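Local structure of protein translation elongation factor 1A (3WND) at residues Thr46-Asn54 and Val65-Ser76; Lys295-His303 and Pro312-Val320. The protein probably acts as a translation elongation factor of the SelB/EF-Tu/aIF2 gamma-like group and, in its GTP-bound form, binds cysteinyl-tRNA(Cys). All blocks are in the same frame, centred on the assembly; numbering follows the deposited sequence.

Contact 1 (Thr46-Asn54 and Val65-Ser76)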
ATOM      1  N   THR A  46       0.330  -4.675  15.222  1.00 25.77           N
ATOM      2  CA  THR A  46       1.375  -5.474  14.558  1.00 23.42           C
ATOM      3  C   THR A  46       2.536  -4.597  14.115  1.00 22.69           C
ATOM      4  O   THR A  46       2.346  -3.503  13.570  1.00 23.81           O
ATOM      5  CB  THR A  46       0.740  -6.149  13.315  1.00 25.18           C
ATOM      6  OG1 THR A  46      -0.368  -6.923  13.775  1.00 29.96           O
ATOM      7  CG2 THR A  46       1.718  -7.077  12.709  1.00 27.14           C
ATOM      8  N   SER A  47       3.739  -5.045  14.363  1.00 21.16           N
ATOM      9  CA  SER A  47       4.931  -4.294  14.038  1.00 23.50           C
ATOM     10  C   SER A  47       6.027  -5.203  13.496  1.00 25.70           C
ATOM     11  O   SER A  47       6.394  -6.130  14.162  1.00 30.77           O
ATOM     12  CB  SER A  47       5.426  -3.606  15.323  1.00 26.76           C
ATOM     13  OG  SER A  47       6.484  -2.677  15.046  1.00 29.97           O
ATOM     14  N   SER A  48       6.460  -4.963  12.243  1.00 22.14           N
ATOM     15  CA  SER A  48       7.586  -5.644  11.586  1.00 21.82           C
ATOM     16  C   SER A  48       8.492  -4.592  10.874  1.00 25.26           C
ATOM     17  O   SER A  48       9.100  -3.722  11.538  1.00 29.94           O
ATOM     18  CB  SER A  48       7.001  -6.664  10.569  1.00 26.19           C
ATOM     19  OG  SER A  48       6.097  -6.070   9.624  1.00 25.63           O
ATOM     20  N   ASP A  49       8.532  -4.584   9.532  1.00 24.71           N
ATOM     21  CA  ASP A  49       9.152  -3.393   8.858  1.00 21.70           C
ATOM     22  C   ASP A  49       8.131  -2.271   8.650  1.00 22.00           C
ATOM     23  O   ASP A  49       8.511  -1.172   8.191  1.00 24.09           O
ATOM     24  CB  ASP A  49       9.740  -3.726   7.483  1.00 22.04           C
ATOM     25  CG  ASP A  49       8.685  -4.316   6.554  1.00 25.42           C
ATOM     26  OD1 ASP A  49       7.643  -4.862   6.993  1.00 25.55           O
ATOM     27  OD2 ASP A  49       8.908  -4.227   5.373  1.00 26.78           O
ATOM     28  N   ILE A  50       6.872  -2.559   8.983  1.00 19.40           N
ATOM     29  CA  ILE A  50       5.786  -1.584   9.006  1.00 17.89           C
ATOM     30  C   ILE A  50       5.094  -1.738  10.336  1.00 20.87           C
ATOM     31  O   ILE A  50       5.226  -2.757  10.959  1.00 21.53           O
ATOM     32  CB  ILE A  50       4.723  -1.727   7.859  1.00 18.67           C
ATOM     33  CG1 ILE A  50       4.167  -3.161   7.796  1.00 18.75           C
ATOM     34  CG2 ILE A  50       5.362  -1.404   6.491  1.00 19.05           C
ATOM     35  CD1 ILE A  50       2.869  -3.282   6.958  1.00 25.13           C
ATOM     36  N   THR A  51       4.376  -0.693  10.772  1.00 19.73           N
ATOM     37  CA  THR A  51       3.613  -0.788  12.039  1.00 21.05           C
ATOM     38  C   THR A  51       2.196  -0.303  11.910  1.00 18.95           C
ATOM     39  O   THR A  51       1.944   0.756  11.364  1.00 20.80           O
ATOM     40  CB  THR A  51       4.354  -0.009  13.198  1.00 17.80           C
ATOM     41  OG1 THR A  51       5.709  -0.510  13.340  1.00 24.25           O
ATOM     42  CG2 THR A  51       3.661  -0.123  14.497  1.00 19.87           C
ATOM     43  N   MET A  52       1.257  -1.128  12.406  1.00 18.40           N
ATOM     44  CA  MET A  52      -0.137  -0.820  12.333  1.00 20.22           C
ATOM     45  C   MET A  52      -0.502  -0.127  13.603  1.00 22.16           C
ATOM     46  O   MET A  52      -0.048  -0.526  14.697  1.00 23.93           O
ATOM     47  CB  MET A  52      -1.073  -2.011  12.333  1.00 19.58           C
ATOM     48  CG  MET A  52      -0.667  -3.242  11.566  1.00 42.37           C
ATOM     49  SD  MET A  52       0.214  -2.901  10.048  1.00 34.63           S
ATOM     50  CE  MET A  52      -1.122  -2.985   8.925  1.00 42.98           C
ATOM     51  N   TYR A  53      -1.327   0.877  13.464  1.00 17.15           N
ATOM     52  CA  TYR A  53      -1.913   1.598  14.575  1.00 17.57           C
ATOM     53  C   TYR A  53      -3.399   1.526  14.352  1.00 20.21           C
ATOM     54  O   TYR A  53      -3.945   2.093  13.403  1.00 20.69           O
ATOM     55  CB  TYR A  53      -1.460   3.077  14.639  1.00 17.41           C
ATOM     56  CG  TYR A  53       0.010   3.165  15.006  1.00 15.90           C
ATOM     57  CD1 TYR A  53       0.996   3.111  14.034  1.00 16.53           C
ATOM     58  CD2 TYR A  53       0.406   3.299  16.343  1.00 16.23           C
ATOM     59  CE1 TYR A  53       2.366   3.117  14.366  1.00 18.38           C
ATOM     60  CE2 TYR A  53       1.770   3.351  16.689  1.00 15.94           C
ATOM     61  CZ  TYR A  53       2.737   3.272  15.700  1.00 15.27           C
ATOM     62  OH  TYR A  53       4.086   3.349  15.957  1.00 17.77           O
ATOM     63  N   ASN A  54      -4.032   0.711  15.191  1.00 18.18           N
ATOM     64  CA  ASN A  54      -5.469   0.494  15.044  1.00 20.53           C
ATOM     65  C   ASN A  54      -6.313   1.428  15.814  1.00 19.06           C
ATOM     66  O   ASN A  54      -6.029   1.806  16.990  1.00 22.25           O
ATOM     67  CB  ASN A  54      -5.802  -0.942  15.467  1.00 22.54           C
ATOM     68  CG  ASN A  54      -4.962  -1.950  14.716  1.00 23.24           C
ATOM     69  OD1 ASN A  54      -5.059  -2.043  13.475  1.00 27.21           O
ATOM     70  ND2 ASN A  54      -4.147  -2.718  15.429  1.00 22.39           N
ATOM     71  N   VAL A  65      -1.048   2.658   8.801  1.00 13.49           N
ATOM     72  CA  VAL A  65       0.143   1.861   8.654  1.00 14.94           C
ATOM     73  C   VAL A  65       1.287   2.831   8.478  1.00 18.84           C
ATOM     74  O   VAL A  65       1.345   3.639   7.507  1.00 19.55           O
ATOM     75  CB  VAL A  65      -0.006   0.987   7.402  1.00 18.74           C
ATOM     76  CG1 VAL A  65       1.251   0.166   7.255  1.00 22.97           C
ATOM     77  CG2 VAL A  65      -1.281   0.185   7.532  1.00 22.34           C
ATOM     78  N   ASP A  66       2.188   2.783   9.453  1.00 19.06           N
ATOM     79  CA  ASP A  66       3.398   3.594   9.400  1.00 18.18           C
ATOM     80  C   ASP A  66       4.471   2.829   8.674  1.00 17.19           C
ATOM     81  O   ASP A  66       4.884   1.705   9.135  1.00 18.17           O
ATOM     82  CB  ASP A  66       3.833   3.914  10.841  1.00 17.18           C
ATOM     83  CG  ASP A  66       5.229   4.669  10.939  1.00 20.95           C
ATOM     84  OD1 ASP A  66       5.788   5.167   9.945  1.00 20.51           O
ATOM     85  OD2 ASP A  66       5.714   4.775  12.096  1.00 19.68           O
ATOM     86  N   ALA A  67       4.877   3.361   7.493  1.00 16.80           N
ATOM     87  CA  ALA A  67       5.993   2.684   6.756  1.00 15.97           C
ATOM     88  C   ALA A  67       7.364   3.065   7.351  1.00 18.41           C
ATOM     89  O   ALA A  67       8.189   3.821   6.741  1.00 21.12           O
ATOM     90  CB  ALA A  67       5.924   3.117   5.254  1.00 19.71           C
ATOM     91  N   HIS A  68       7.601   2.620   8.583  1.00 19.95           N
ATOM     92  CA  HIS A  68       8.743   3.162   9.335  1.00 21.23           C
ATOM     93  C   HIS A  68      10.089   2.771   8.854  1.00 21.49           C
ATOM     94  O   HIS A  68      11.063   3.389   9.293  1.00 24.03           O
ATOM     95  CB  HIS A  68       8.583   2.896  10.861  1.00 22.45           C
ATOM     96  CG  HIS A  68       8.708   1.430  11.217  1.00 22.20           C
ATOM     97  ND1 HIS A  68       7.612   0.598  11.466  1.00 30.92           N
ATOM     98  CD2 HIS A  68       9.796   0.612  11.159  1.00 22.37           C
ATOM     99  CE1 HIS A  68       8.034  -0.631  11.678  1.00 23.87           C
ATOM    100  NE2 HIS A  68       9.370  -0.652  11.525  1.00 31.04           N
ATOM    101  N   SER A  69      10.169   1.744   7.980  1.00 19.13           N
ATOM    102  CA  SER A  69      11.428   1.294   7.406  1.00 18.84           C
ATOM    103  C   SER A  69      11.747   1.925   6.063  1.00 17.89           C
ATOM    104  O   SER A  69      12.717   1.610   5.477  1.00 22.72           O
ATOM    105  CB  SER A  69      11.608  -0.271   7.358  1.00 20.45           C
ATOM    106  OG  SER A  69      11.300  -0.792   8.601  1.00 26.76           O
ATOM    107  N   TYR A  70      10.919   2.862   5.634  1.00 18.75           N
ATOM    108  CA  TYR A  70      11.238   3.723   4.473  1.00 18.51           C
ATOM    109  C   TYR A  70      11.772   5.020   5.102  1.00 20.89           C
ATOM    110  O   TYR A  70      11.159   5.530   6.062  1.00 24.84           O
ATOM    111  CB  TYR A  70       9.930   3.934   3.668  1.00 17.41           C
ATOM    112  CG  TYR A  70      10.152   4.912   2.560  1.00 18.44           C
ATOM    113  CD1 TYR A  70      10.722   4.484   1.320  1.00 15.47           C
ATOM    114  CD2 TYR A  70       9.994   6.285   2.808  1.00 16.28           C
ATOM    115  CE1 TYR A  70      11.038   5.407   0.345  1.00 16.10           C
ATOM    116  CE2 TYR A  70      10.346   7.236   1.813  1.00 16.74           C
ATOM    117  CZ  TYR A  70      10.814   6.792   0.596  1.00 13.20           C
ATOM    118  OH  TYR A  70      11.166   7.670  -0.374  1.00 13.73           O
ATOM    119  N   PRO A  71      12.841   5.622   4.523  1.00 19.33           N
ATOM    120  CA  PRO A  71      13.361   5.347   3.195  1.00 19.86           C
ATOM    121  C   PRO A  71      14.435   4.262   3.074  1.00 23.13           C
ATOM    122  O   PRO A  71      14.933   4.013   1.981  1.00 22.81           O
ATOM    123  CB  PRO A  71      13.907   6.709   2.781  1.00 24.86           C
ATOM    124  CG  PRO A  71      14.369   7.318   3.992  1.00 28.12           C
ATOM    125  CD  PRO A  71      13.325   6.944   4.994  1.00 24.93           C
ATOM    126  N   LYS A  72      14.804   3.616   4.180  1.00 21.24           N
ATOM    127  CA  LYS A  72      15.835   2.549   4.067  1.00 21.98           C
ATOM    128  C   LYS A  72      15.441   1.485   3.052  1.00 25.42           C
ATOM    129  O   LYS A  72      16.265   1.122   2.200  1.00 26.63           O
ATOM    130  CB  LYS A  72      16.064   1.893   5.426  1.00 27.12           C
ATOM    131  CG  LYS A  72      17.048   0.706   5.415  1.00 31.63           C
ATOM    132  CD  LYS A  72      17.041   0.005   6.791  1.00 60.08           C
ATOM    133  CE  LYS A  72      16.065  -1.194   6.902  1.00 55.09           C
ATOM    134  NZ  LYS A  72      15.223  -1.268   8.143  1.00 48.44           N
ATOM    135  N   THR A  73      14.213   0.973   3.137  1.00 19.82           N
ATOM    136  CA  THR A  73      13.750  -0.024   2.167  1.00 21.49           C
ATOM    137  C   THR A  73      12.492   0.528   1.420  1.00 20.37           C
ATOM    138  O   THR A  73      11.637   1.250   1.987  1.00 20.60           O
ATOM    139  CB  THR A  73      13.316  -1.372   2.788  1.00 24.64           C
ATOM    140  OG1 THR A  73      12.057  -1.206   3.515  1.00 26.74           O
ATOM    141  CG2 THR A  73      14.365  -1.914   3.681  1.00 25.40           C
ATOM    142  N   LEU A  74      12.354   0.099   0.174  1.00 21.22           N
ATOM    143  CA  LEU A  74      11.103   0.300  -0.567  1.00 17.31           C
ATOM    144  C   LEU A  74       9.990  -0.587  -0.170  1.00 19.22           C
ATOM    145  O   LEU A  74       8.820  -0.199  -0.206  1.00 20.44           O
ATOM    146  CB  LEU A  74      11.357   0.127  -2.075  1.00 19.39           C
ATOM    147  CG  LEU A  74      12.401   1.119  -2.650  1.00 15.60           C
ATOM    148  CD1 LEU A  74      12.541   0.934  -4.168  1.00 16.17           C
ATOM    149  CD2 LEU A  74      12.216   2.591  -2.293  1.00 18.91           C
ATOM    150  N   LYS A  75      10.298  -1.845   0.145  1.00 19.43           N
ATOM    151  CA  LYS A  75       9.251  -2.809   0.540  1.00 22.16           C
ATOM    152  C   LYS A  75       8.348  -2.240   1.652  1.00 19.77           C
ATOM    153  O   LYS A  75       7.117  -2.452   1.649  1.00 21.13           O
ATOM    154  CB  LYS A  75       9.962  -4.135   0.957  1.00 26.39           C
ATOM    155  CG  LYS A  75       9.121  -5.132   1.769  1.00 31.62           C
ATOM    156  CD  LYS A  75       9.950  -6.355   2.162  1.00 38.05           C
ATOM    157  CE  LYS A  75       9.060  -7.443   2.861  1.00 39.15           C
ATOM    158  NZ  LYS A  75       9.696  -8.802   3.022  1.00 38.61           N
ATOM    159  N   SER A  76       8.949  -1.484   2.609  1.00 18.69           N
ATOM    160  CA  SER A  76       8.121  -0.946   3.689  1.00 18.64           C
ATOM    161  C   SER A  76       7.068  -0.010   3.088  1.00 16.84           C
ATOM    162  O   SER A  76       5.860  -0.098   3.419  1.00 17.80           O
ATOM    163  CB  SER A  76       9.030  -0.215   4.692  1.00 19.50           C
ATOM    164  OG  SER A  76       8.220   0.456   5.753  1.00 23.20           O
TER
HETATM  165  O   HOH W   1      11.476  -3.526   4.619  1.00 27.69           O
HETATM  166  O   HOH W   2       5.746   2.987  14.028  1.00 20.70           O
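Thr-51 and Asp-66 make a hydrogen-bonded antiparallel pair, Thr-51 N giving to Asp-66 O at 2.9 Å and Asp-66 N returning a bond to Thr-51 O. Past this pair hydroxyl groups take over. Ser-69 OG donates to Asp-49 O at 2.8 Å, and Ser-76 OG reaches the same oxygen at 2.9 Å from above the carbonyl plane, so two side chains from the 65-76 segment grip one backbone acceptor. That oxygen also sits over the centre of the His-68 ring, while Ser-48 O lies at the ring's edge and takes a weak bond from His-68 NE2. A chi1 of 69°, with CG between backbone N and carbonyl carbon, folds the imidazole back over the Ser-48/Asp-49 loop. Two waters add bridges: one joins Asp-49 OD2 to OG1 of Thr-73, the N-cap residue of helix 74-83, and the other joins Tyr-53 OH to Asp-66 OD2. The apolar part lies on the face that carries Met-52 and Val-65, whose branches split: CG1 meets Ile-50 CD1 at 3.8 Å, and CG2 presses on Met-52 CE at a tight 3.5 Å. Helix 74-83 covers this face through Ala-80 and Ile-83. On the opposite face Asp-66 bonds Thr-35 in helix 34-39, a residue that binds GDP. At the loop Arg-269 forms a salt bridge with Asp-49 OD1, and strand 21-28 pairs beside 61-66 in the sheet.

Contact 2 (Lys295-His303 and Pro312-Val320)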
ATOM      1  N   LYS A 295      17.929   5.193 -18.314  1.00 21.72           N
ATOM      2  CA  LYS A 295      17.479   4.305 -19.366  1.00 23.16           C
ATOM      3  C   LYS A 295      17.683   2.843 -18.945  1.00 21.60           C
ATOM      4  O   LYS A 295      18.679   2.482 -18.292  1.00 21.83           O
ATOM      5  CB  LYS A 295      18.234   4.591 -20.697  1.00 23.52           C
ATOM      6  CG  LYS A 295      19.690   4.196 -20.715  1.00 29.90           C
ATOM      7  CD  LYS A 295      20.443   4.821 -21.958  1.00 34.93           C
ATOM      8  CE  LYS A 295      21.390   3.812 -22.533  1.00 40.37           C
ATOM      9  NZ  LYS A 295      22.490   4.409 -23.347  1.00 38.45           N
ATOM     10  N   ILE A 296      16.702   2.024 -19.302  1.00 20.40           N
ATOM     11  CA  ILE A 296      16.710   0.589 -18.991  1.00 23.45           C
ATOM     12  C   ILE A 296      17.356  -0.165 -20.142  1.00 24.66           C
ATOM     13  O   ILE A 296      17.051   0.128 -21.315  1.00 23.75           O
ATOM     14  CB  ILE A 296      15.254   0.072 -18.752  1.00 20.43           C
ATOM     15  CG1 ILE A 296      14.671   0.859 -17.568  1.00 20.36           C
ATOM     16  CG2 ILE A 296      15.258  -1.449 -18.445  1.00 22.00           C
ATOM     17  CD1 ILE A 296      13.265   0.415 -17.250  1.00 23.67           C
ATOM     18  N   GLU A 297      18.236  -1.134 -19.807  1.00 29.33           N
ATOM     19  CA  GLU A 297      19.028  -1.821 -20.828  1.00 27.10           C
ATOM     20  C   GLU A 297      18.870  -3.299 -20.586  1.00 30.88           C
ATOM     21  O   GLU A 297      18.617  -3.710 -19.437  1.00 27.95           O
ATOM     22  CB  GLU A 297      20.518  -1.458 -20.737  1.00 30.06           C
ATOM     23  CG  GLU A 297      20.737  -0.060 -21.300  1.00 35.15           C
ATOM     24  CD  GLU A 297      22.171   0.424 -21.250  1.00 37.15           C
ATOM     25  OE1 GLU A 297      22.789   0.494 -22.314  1.00 47.36           O
ATOM     26  OE2 GLU A 297      22.655   0.726 -20.154  1.00 51.70           O
ATOM     27  N   PRO A 298      18.986  -4.105 -21.671  1.00 34.34           N
ATOM     28  CA  PRO A 298      18.980  -5.587 -21.514  1.00 28.88           C
ATOM     29  C   PRO A 298      20.077  -5.985 -20.592  1.00 30.47           C
ATOM     30  O   PRO A 298      21.120  -5.277 -20.488  1.00 34.15           O
ATOM     31  CB  PRO A 298      19.215  -6.171 -22.946  1.00 36.26           C
ATOM     32  CG  PRO A 298      19.186  -5.008 -23.853  1.00 41.64           C
ATOM     33  CD  PRO A 298      19.136  -3.678 -23.073  1.00 32.82           C
ATOM     34  N   ALA A 299      19.825  -7.134 -19.944  1.00 35.48           N
ATOM     35  CA  ALA A 299      20.697  -7.808 -18.993  1.00 38.34           C
ATOM     36  C   ALA A 299      20.939  -7.053 -17.712  1.00 33.59           C
ATOM     37  O   ALA A 299      21.746  -7.499 -16.885  1.00 55.06           O
ATOM     38  CB  ALA A 299      22.007  -8.193 -19.645  1.00 35.62           C
ATOM     39  N   SER A 300      20.267  -5.937 -17.537  1.00 27.01           N
ATOM     40  CA  SER A 300      20.375  -5.202 -16.273  1.00 31.34           C
ATOM     41  C   SER A 300      19.378  -5.686 -15.199  1.00 29.12           C
ATOM     42  O   SER A 300      18.396  -6.453 -15.497  1.00 32.98           O
ATOM     43  CB  SER A 300      20.132  -3.714 -16.487  1.00 27.05           C
ATOM     44  OG  SER A 300      18.723  -3.495 -16.690  1.00 37.84           O
ATOM     45  N   VAL A 301      19.615  -5.191 -13.979  0.56 26.40           N
ATOM     46  CA  VAL A 301      18.976  -5.633 -12.724  0.56 25.28           C
ATOM     47  C   VAL A 301      17.918  -4.651 -12.249  0.56 21.70           C
ATOM     48  O   VAL A 301      18.161  -3.413 -12.155  0.56 28.27           O
ATOM     49  CB  VAL A 301      20.032  -5.866 -11.618  0.56 26.35           C
ATOM     50  CG1 VAL A 301      19.365  -6.333 -10.340  0.56 27.82           C
ATOM     51  CG2 VAL A 301      21.094  -6.891 -12.099  0.56 36.07           C
ATOM     52  N   LEU A 302      16.733  -5.170 -11.955  1.00 23.53           N
ATOM     53  CA  LEU A 302      15.668  -4.274 -11.416  1.00 18.97           C
ATOM     54  C   LEU A 302      15.083  -4.977 -10.197  1.00 18.49           C
ATOM     55  O   LEU A 302      15.459  -6.146  -9.919  1.00 19.74           O
ATOM     56  CB  LEU A 302      14.593  -3.912 -12.454  1.00 22.41           C
ATOM     57  CG  LEU A 302      15.035  -3.027 -13.620  1.00 19.37           C
ATOM     58  CD1 LEU A 302      13.972  -3.045 -14.710  1.00 23.66           C
ATOM     59  CD2 LEU A 302      15.420  -1.594 -13.231  1.00 21.54           C
ATOM     60  N   HIS A 303      14.248  -4.280  -9.433  1.00 17.81           N
ATOM     61  CA  HIS A 303      13.521  -4.919  -8.372  1.00 19.57           C
ATOM     62  C   HIS A 303      12.077  -4.811  -8.718  1.00 18.42           C
ATOM     63  O   HIS A 303      11.603  -3.749  -9.168  1.00 19.53           O
ATOM     64  CB  HIS A 303      13.773  -4.228  -7.028  1.00 19.87           C
ATOM     65  CG  HIS A 303      13.860  -5.174  -5.907  1.00 19.62           C
ATOM     66  ND1 HIS A 303      14.928  -6.045  -5.721  1.00 22.28           N
ATOM     67  CD2 HIS A 303      12.989  -5.348  -4.802  1.00 20.76           C
ATOM     68  CE1 HIS A 303      14.670  -6.793  -4.631  1.00 25.87           C
ATOM     69  NE2 HIS A 303      13.526  -6.316  -4.027  1.00 25.28           N
ATOM     70  N   PRO A 312      14.197  -9.341  -6.809  1.00 22.42           N
ATOM     71  CA  PRO A 312      15.077  -8.982  -7.939  1.00 22.94           C
ATOM     72  C   PRO A 312      14.695  -9.676  -9.273  1.00 24.66           C
ATOM     73  O   PRO A 312      14.297 -10.859  -9.299  1.00 24.42           O
ATOM     74  CB  PRO A 312      16.495  -9.440  -7.470  1.00 22.24           C
ATOM     75  CG  PRO A 312      16.300 -10.407  -6.405  1.00 29.27           C
ATOM     76  CD  PRO A 312      14.882 -10.226  -5.843  1.00 26.54           C
ATOM     77  N   VAL A 313      14.806  -8.931 -10.370  1.00 19.97           N
ATOM     78  CA  VAL A 313      14.558  -9.473 -11.709  1.00 20.35           C
ATOM     79  C   VAL A 313      15.644  -9.016 -12.676  1.00 23.51           C
ATOM     80  O   VAL A 313      16.366  -8.015 -12.415  1.00 21.39           O
ATOM     81  CB  VAL A 313      13.149  -9.146 -12.281  1.00 20.78           C
ATOM     82  CG1 VAL A 313      12.085  -9.773 -11.419  1.00 21.37           C
ATOM     83  CG2 VAL A 313      12.944  -7.645 -12.347  1.00 20.66           C
ATOM     84  N   ARG A 314      15.779  -9.743 -13.788  1.00 23.83           N
ATOM     85  CA  ARG A 314      16.690  -9.343 -14.871  1.00 20.44           C
ATOM     86  C   ARG A 314      15.929  -8.983 -16.111  1.00 22.37           C
ATOM     87  O   ARG A 314      14.918  -9.632 -16.413  1.00 26.97           O
ATOM     88  CB  ARG A 314      17.734 -10.453 -15.152  1.00 27.87           C
ATOM     89  CG  ARG A 314      18.694 -10.073 -16.243  1.00 38.76           C
ATOM     90  CD  ARG A 314      19.759 -11.157 -16.387  1.00 54.03           C
ATOM     91  NE  ARG A 314      20.884 -10.854 -15.487  1.00 63.72           N
ATOM     92  CZ  ARG A 314      20.948 -11.147 -14.177  1.00 63.06           C
ATOM     93  NH1 ARG A 314      19.960 -11.819 -13.553  1.00 79.96           N
ATOM     94  NH2 ARG A 314      22.028 -10.784 -13.484  1.00 79.68           N
ATOM     95  N   VAL A 315      16.355  -7.927 -16.832  1.00 24.97           N
ATOM     96  CA  VAL A 315      15.648  -7.536 -18.056  1.00 21.82           C
ATOM     97  C   VAL A 315      16.245  -8.410 -19.170  1.00 25.98           C
ATOM     98  O   VAL A 315      17.436  -8.329 -19.428  1.00 32.02           O
ATOM     99  CB  VAL A 315      15.957  -6.092 -18.430  1.00 22.48           C
ATOM    100  CG1 VAL A 315      15.349  -5.817 -19.805  1.00 25.27           C
ATOM    101  CG2 VAL A 315      15.411  -5.100 -17.360  1.00 24.22           C
ATOM    102  N   GLU A 316      15.410  -9.272 -19.781  1.00 23.13           N
ATOM    103  CA  GLU A 316      15.880 -10.188 -20.783  1.00 24.12           C
ATOM    104  C   GLU A 316      15.757  -9.598 -22.199  1.00 22.61           C
ATOM    105  O   GLU A 316      16.572  -9.860 -23.051  1.00 29.08           O
ATOM    106  CB  GLU A 316      15.065 -11.482 -20.676  1.00 27.30           C
ATOM    107  CG  GLU A 316      15.239 -12.213 -19.341  1.00 29.10           C
ATOM    108  CD  GLU A 316      16.568 -12.942 -19.207  1.00 38.63           C
ATOM    109  OE1 GLU A 316      17.268 -13.122 -20.190  1.00 47.26           O
ATOM    110  OE2 GLU A 316      16.877 -13.377 -18.080  1.00 48.61           O
ATOM    111  N   LYS A 317      14.684  -8.790 -22.414  1.00 21.69           N
ATOM    112  CA  LYS A 317      14.392  -8.257 -23.713  1.00 22.49           C
ATOM    113  C   LYS A 317      13.531  -7.042 -23.551  1.00 27.41           C
ATOM    114  O   LYS A 317      12.683  -6.965 -22.632  1.00 27.42           O
ATOM    115  CB  LYS A 317      13.688  -9.312 -24.658  1.00 22.19           C
ATOM    116  CG  LYS A 317      13.716  -8.854 -26.158  1.00 33.26           C
ATOM    117  CD  LYS A 317      12.778  -9.631 -27.105  1.00 42.95           C
ATOM    118  CE  LYS A 317      13.269 -11.041 -27.376  1.00 37.33           C
ATOM    119  NZ  LYS A 317      12.410 -11.649 -28.429  1.00 38.60           N
ATOM    120  N   ILE A 318      13.815  -6.043 -24.399  1.00 20.31           N
ATOM    121  CA  ILE A 318      13.046  -4.822 -24.448  1.00 25.02           C
ATOM    122  C   ILE A 318      12.477  -4.708 -25.854  1.00 26.57           C
ATOM    123  O   ILE A 318      13.213  -4.804 -26.840  1.00 26.55           O
ATOM    124  CB  ILE A 318      13.939  -3.550 -24.162  1.00 21.89           C
ATOM    125  CG1 ILE A 318      14.718  -3.770 -22.878  1.00 23.59           C
ATOM    126  CG2 ILE A 318      13.038  -2.311 -24.144  1.00 22.70           C
ATOM    127  CD1 ILE A 318      15.660  -2.635 -22.463  1.00 23.54           C
ATOM    128  N   LEU A 319      11.152  -4.526 -25.930  1.00 24.16           N
ATOM    129  CA  LEU A 319      10.468  -4.270 -27.193  1.00 26.71           C
ATOM    130  C   LEU A 319       9.727  -2.959 -27.201  1.00 35.42           C
ATOM    131  O   LEU A 319       9.120  -2.542 -26.188  1.00 33.98           O
ATOM    132  CB  LEU A 319       9.507  -5.414 -27.532  1.00 30.30           C
ATOM    133  CG  LEU A 319      10.156  -6.808 -27.416  1.00 36.78           C
ATOM    134  CD1 LEU A 319       9.809  -7.505 -26.105  1.00 37.37           C
ATOM    135  CD2 LEU A 319       9.880  -7.758 -28.606  1.00 39.41           C
ATOM    136  N   VAL A 320       9.787  -2.299 -28.362  1.00 37.09           N
ATOM    137  CA  VAL A 320       8.937  -1.153 -28.649  1.00 41.82           C
ATOM    138  C   VAL A 320       8.282  -1.479 -29.987  1.00 53.26           C
ATOM    139  O   VAL A 320       8.996  -1.808 -30.967  1.00 55.85           O
ATOM    140  CB  VAL A 320       9.765   0.106 -28.743  1.00 36.40           C
ATOM    141  CG1 VAL A 320       8.857   1.291 -28.869  1.00 49.09           C
ATOM    142  CG2 VAL A 320      10.503   0.326 -27.457  1.00 32.33           C
TER
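Strands 301-303 and 312-320 run antiparallel with their axes 137° apart: Leu-302 and Val-313 trade two nearly straight hydrogen bonds, Val-315 N gives to Ser-300 O at 2.8 Å, and Ala-299 N gives to Val-315 O at 2.7 Å. The last bond comes from a type II turn, Glu-297 to Ser-300, that folds the chain into the strand. Ser-300 OG closes this turn by donating to Glu-297 O at 2.8 Å, in the carbonyl plane; with chi1 at 75° the hydroxyl swings back over its own turn and also rests against Val-315 CG2. With an alanine in its place, Glu-297 O would probably lose the hydroxyl donor, leaving the weak bond from the backbone N of the same residue, a gap would open beside Val-315, and the turn would be less firmly fixed. Val-315 is the apolar centre. Its CG2 meets Leu-302 CD1 at 3.6 Å and also Ile-296 CG2, whereas CG1, anti to the backbone N at chi1 172°, lies near Glu-297 O and Pro-298 CA. Farther along, Ile-318 CD1 touches Ile-296 O and Pro-298 CD, the latter at 3.7 Å. The face bearing Val-301, His-303, Pro-312 and Arg-314 is more exposed. There the His-303 ring lies alongside Pro-312, CE1 to CD at 3.6 Å, and its NE2 bonds a citrate, probably from the crystallisation liquor. On the far edge of strand 312-320, Glu-316 and Lys-317 form a classic beta bulge opposite Glu-337. Main-chain bonds thus pin both strand and turn, while the aliphatic groups of Ile-296, Leu-302, Val-315 and Ile-318 pack the inner side, within a domain probably equivalent to SelB domain III.

In the fold
From the N terminus, contact 1 comes first: it joins strand 51-55 to strand 61-66 across a short hairpin connection and carries on to the start of helix 74-83, in the mixed sheet of the domain that carries the GDP-binding residues. It is closed well before contact 2 opens. The chain then runs through the rest of that domain and the sheet that begins with strand 194-203 before reaching strands 301-306 and 309-320, whose hairpin contact 2 closes, with the turn that leads into it. The two contacts therefore neither nest nor cross. Their centres lie 28 Å apart and their nearest atoms about 6 Å, without touching, yet both approach Leu-357, which Leu-74 and His-303 each touch.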